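Tryptophan halogenase superfamily (Brevundimonas sp. BAL3, PDB 6FRL) probably uses reduced flavin to halogenate aromatic substrates, and prefers bromination over chlorination. Local coordinates at residues K112-G115 / F116-W120; R373-Q376 / P377-D380. One frame throughout, in Å; residues are numbered along the deposited sequence.

Two helix starts in one chain, their centres about 44 Å apart and without touching each other, solve the same problem with different chemistry. Contact 1, at the beginning of helix 116-125, is mostly buried: an isoleucine from the incoming loop packs on a tyrosine and a histidine, and one backbone bond closes the turn. Contact 2, at the beginning of helix 376-402, is only partly buried; it keeps an apolar side formed by Phe374, Ile378 and Leu379, while an exposed glutamine and aspartate pair through their polar ends. Both also meet the second subunit, contact 1 through Ile114 and contact 2 through several residues, among them Pro377.

Contact 1 (K112-G115 / F116-W120); sequences KGIG and FHHYW
The amide of His118 donates to the carbonyl of Gly115, N to O 3.1 Å with an N-H...O angle of 147°, and this bond closes a turn where the loop 112-115 runs into helix 116-125. The donor stands above the carbonyl plane, 43° out of it, and Trp120 N to Phe116 O continues the helical pattern. Ile114 carries the side-chain part of the contact. Its CG2 methyl, anti to the backbone N, reaches Tyr119 CE2 at 3.7 Å and His118 CD2 at 3.8 Å; CG2 thus touches both rings, and the Ile114 side chain crosses each of theirs at about a right angle. The other branch ends in CD1, which lies 3.6 Å from Tyr119 OH. Tyr119 holds CG anti to its carbonyl carbon (chi1 -63°), a setting that turns the ring back alongside Ile114 and brings its hydroxyl to Val111 O in a weak hydrogen bond. Replacing this tyrosine with an alanine would probably open a gap beside Ile114 and leave Val111 O without that weak bond. The neighbouring imidazoles of His117 and His118 also meet: His117 NE2 lies over a face of the His118 ring, 3.3 Å above its plane and offset toward the rim. The same NE2 is hydrogen-bonded to Gly435 O, while Ala467 and Val468 pack on Ile114. His33 of the second subunit packs on Ile114 as well, placing this helix start near the dimer contact. The chemistry is mixed: apolar packing of Ile114 on Tyr119 and His118, with Gly115 O taken by His118 N and Phe116 N given to Asp110 OD1, so that polar and apolar contacts together join the loop to the helix.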
# COMPACT_ATOMS: atom_id res chain seq x y z
N LYS B 112 -13.16 -11.57 12.09
CA LYS B 112 -12.58 -10.82 13.21
C LYS B 112 -11.20 -10.24 12.90
O LYS B 112 -10.34 -10.15 13.79
CB LYS B 112 -12.56 -11.71 14.48
CG LYS B 112 -13.96 -12.06 14.97
CD LYS B 112 -13.95 -13.01 16.15
CE LYS B 112 -15.38 -13.24 16.65
NZ LYS B 112 -15.45 -14.38 17.60
N GLY B 113 -10.99 -9.85 11.65
CA GLY B 113 -9.66 -9.37 11.18
C GLY B 113 -8.61 -10.45 10.87
O GLY B 113 -7.52 -10.13 10.36
N ILE B 114 -8.95 -11.72 11.16
CA ILE B 114 -8.05 -12.83 10.98
C ILE B 114 -8.32 -13.44 9.61
O ILE B 114 -9.47 -13.55 9.16
CB ILE B 114 -8.21 -13.86 12.12
CG1 ILE B 114 -7.79 -13.21 13.45
CG2 ILE B 114 -7.36 -15.11 11.88
CD1 ILE B 114 -8.35 -13.90 14.67
N GLY B 115 -7.25 -13.79 8.92
CA GLY B 115 -7.33 -14.31 7.58
C GLY B 115 -7.92 -15.71 7.58
O GLY B 115 -7.59 -16.56 8.43
N PHE B 116 -8.77 -15.95 6.59
CA PHE B 116 -9.40 -17.25 6.46
C PHE B 116 -8.45 -18.44 6.57
O PHE B 116 -8.79 -19.43 7.23
CB PHE B 116 -10.14 -17.34 5.12
CG PHE B 116 -10.74 -18.69 4.88
CD1 PHE B 116 -11.86 -19.08 5.58
CD2 PHE B 116 -10.20 -19.54 3.94
CE1 PHE B 116 -12.40 -20.33 5.37
CE2 PHE B 116 -10.74 -20.78 3.71
CZ PHE B 116 -11.84 -21.18 4.44
N HIS B 117 -7.30 -18.37 5.90
CA HIS B 117 -6.38 -19.50 5.84
C HIS B 117 -5.97 -20.08 7.22
O HIS B 117 -5.72 -21.29 7.32
CB HIS B 117 -5.17 -19.19 4.98
CG HIS B 117 -4.27 -18.12 5.54
ND1 HIS B 117 -4.48 -16.78 5.33
CD2 HIS B 117 -3.11 -18.22 6.24
CE1 HIS B 117 -3.50 -16.09 5.88
NE2 HIS B 117 -2.66 -16.93 6.46
N HIS B 118 -5.97 -19.25 8.27
CA HIS B 118 -5.68 -19.69 9.65
C HIS B 118 -6.75 -20.64 10.19
O HIS B 118 -6.44 -21.70 10.71
CB HIS B 118 -5.51 -18.50 10.62
CG HIS B 118 -4.36 -17.62 10.27
ND1 HIS B 118 -3.06 -18.08 10.23
CD2 HIS B 118 -4.30 -16.31 9.91
CE1 HIS B 118 -2.25 -17.09 9.90
NE2 HIS B 118 -2.98 -16.01 9.68
N TYR B 119 -8.02 -20.29 10.02
CA TYR B 119 -9.11 -21.16 10.39
C TYR B 119 -9.05 -22.48 9.58
O TYR B 119 -9.18 -23.58 10.14
CB TYR B 119 -10.45 -20.46 10.20
CG TYR B 119 -10.65 -19.24 11.06
CD1 TYR B 119 -11.15 -19.33 12.36
CD2 TYR B 119 -10.37 -17.96 10.56
CE1 TYR B 119 -11.33 -18.19 13.15
CE2 TYR B 119 -10.55 -16.80 11.33
CZ TYR B 119 -11.04 -16.92 12.62
OH TYR B 119 -11.20 -15.76 13.36
N TRP B 120 -8.79 -22.37 8.26
CA TRP B 120 -8.62 -23.55 7.41
C TRP B 120 -7.48 -24.44 7.90
O TRP B 120 -7.60 -25.67 7.89
CB TRP B 120 -8.35 -23.15 5.96
CG TRP B 120 -8.20 -24.31 5.03
CD1 TRP B 120 -9.20 -25.08 4.50
CD2 TRP B 120 -6.98 -24.86 4.55
NE1 TRP B 120 -8.67 -26.07 3.71
CE2 TRP B 120 -7.31 -25.96 3.72
CE3 TRP B 120 -5.64 -24.52 4.74
CZ2 TRP B 120 -6.32 -26.74 3.08
CZ3 TRP B 120 -4.65 -25.30 4.11
CH2 TRP B 120 -5.01 -26.40 3.28

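Contact 2 (R373-Q376 / P377-D380); sequences RFAQ and PILD
Gln376 and Asp380, one helical turn apart, lean together with their amide and carboxylate planes 46° apart. NE2 of Gln376 gives a hydrogen to Asp380 OD1 at 2.8 Å, with an N-H...O angle of 157°. The acceptor lies almost within the amide plane, whereas the donor comes from above the carboxylate plane and not from within it. CG of Gln376, anti to the backbone N, lies 3.9 Å from Asp380 OD2, and the bend at chi2 (55°) turns the amide forward so that NE2 meets OD1. The backbone joins the same two residues a second time, Asp380 N to Gln376 O at 3.0 Å, nearly straight at the carbonyl. Ala375 occupies the N-cap of helix 376-402, and its carbonyl receives a weak bond from Ile378 N. Pro377, in the first turn, has no amide hydrogen to give, a common choice where early helix nitrogens lack an acceptor within the helix; its CD packs 4.1 Å from Ala375 CB. Leu379 is apolar: with CG anti to its carbonyl carbon, its CD1 lies 3.7 Å from Ala375 O. That methyl also comes up at the edge of the Phe374 ring, near its plane, with CD2 of the ring 4.5 Å from Leu379 CD1. Trp333, in strand 333-334, touches Phe374, Ile378 and Leu379, and so covers the apolar side of the turn. Across the dimer, Ala429 of the second subunit packs on Pro377 and Ala433 of the same subunit on Ala375, while Arg373 forms a salt bridge with Asp462 of that subunit.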
# COMPACT_ATOMS: atom_id res chain seq x y z
N ARG B 373 11.91 20.22 -19.56
CA ARG B 373 13.04 20.28 -18.63
C ARG B 373 13.46 18.91 -18.10
O ARG B 373 14.57 18.78 -17.58
CB ARG B 373 12.73 21.18 -17.41
CG ARG B 373 12.38 22.62 -17.76
CD ARG B 373 12.42 23.52 -16.53
NE ARG B 373 11.63 23.05 -15.38
CZ ARG B 373 10.29 23.02 -15.31
NH1 ARG B 373 9.54 23.39 -16.34
NH2 ARG B 373 9.70 22.58 -14.20
N PHE B 374 12.57 17.91 -18.18
CA PHE B 374 12.87 16.53 -17.76
C PHE B 374 13.56 16.49 -16.38
O PHE B 374 14.67 15.93 -16.20
CB PHE B 374 13.67 15.80 -18.86
CG PHE B 374 12.82 15.37 -20.03
CD1 PHE B 374 12.61 16.23 -21.11
CD2 PHE B 374 12.20 14.11 -20.03
CE1 PHE B 374 11.81 15.85 -22.19
CE2 PHE B 374 11.39 13.72 -21.10
CZ PHE B 374 11.19 14.61 -22.18
N ALA B 375 12.87 17.08 -15.41
CA ALA B 375 13.34 17.18 -14.04
C ALA B 375 13.77 15.82 -13.48
O ALA B 375 13.04 14.82 -13.55
CB ALA B 375 12.27 17.78 -13.18
N GLN B 376 14.98 15.79 -12.93
CA GLN B 376 15.64 14.55 -12.50
C GLN B 376 14.83 13.75 -11.48
O GLN B 376 14.83 12.53 -11.57
CB GLN B 376 17.08 14.83 -11.96
CG GLN B 376 17.98 13.60 -11.76
CD GLN B 376 18.13 12.73 -13.00
OE1 GLN B 376 18.55 13.21 -14.02
NE2 GLN B 376 17.81 11.45 -12.91
N PRO B 377 14.13 14.42 -10.54
CA PRO B 377 13.31 13.63 -9.57
C PRO B 377 12.18 12.77 -10.20
O PRO B 377 11.84 11.69 -9.69
CB PRO B 377 12.74 14.70 -8.65
CG PRO B 377 13.70 15.88 -8.77
CD PRO B 377 14.19 15.86 -10.17
N ILE B 378 11.63 13.24 -11.31
CA ILE B 378 10.63 12.49 -12.04
C ILE B 378 11.23 11.23 -12.62
O ILE B 378 10.67 10.14 -12.49
CB ILE B 378 10.00 13.33 -13.19
CG1 ILE B 378 9.26 14.54 -12.60
CG2 ILE B 378 9.03 12.48 -14.00
CD1 ILE B 378 8.69 15.48 -13.63
N LEU B 379 12.37 11.36 -13.29
CA LEU B 379 13.05 10.17 -13.81
C LEU B 379 13.36 9.19 -12.65
O LEU B 379 13.09 7.98 -12.75
CB LEU B 379 14.32 10.52 -14.56
CG LEU B 379 14.12 10.95 -16.01
CD1 LEU B 379 13.30 12.22 -16.14
CD2 LEU B 379 15.49 11.16 -16.66
N ASP B 380 13.90 9.73 -11.55
CA ASP B 380 14.35 8.88 -10.44
C ASP B 380 13.20 8.07 -9.85
O ASP B 380 13.34 6.87 -9.67
CB ASP B 380 15.05 9.70 -9.35
CG ASP B 380 16.44 10.19 -9.77
OD1 ASP B 380 17.00 9.81 -10.84
OD2 ASP B 380 16.99 10.98 -9.00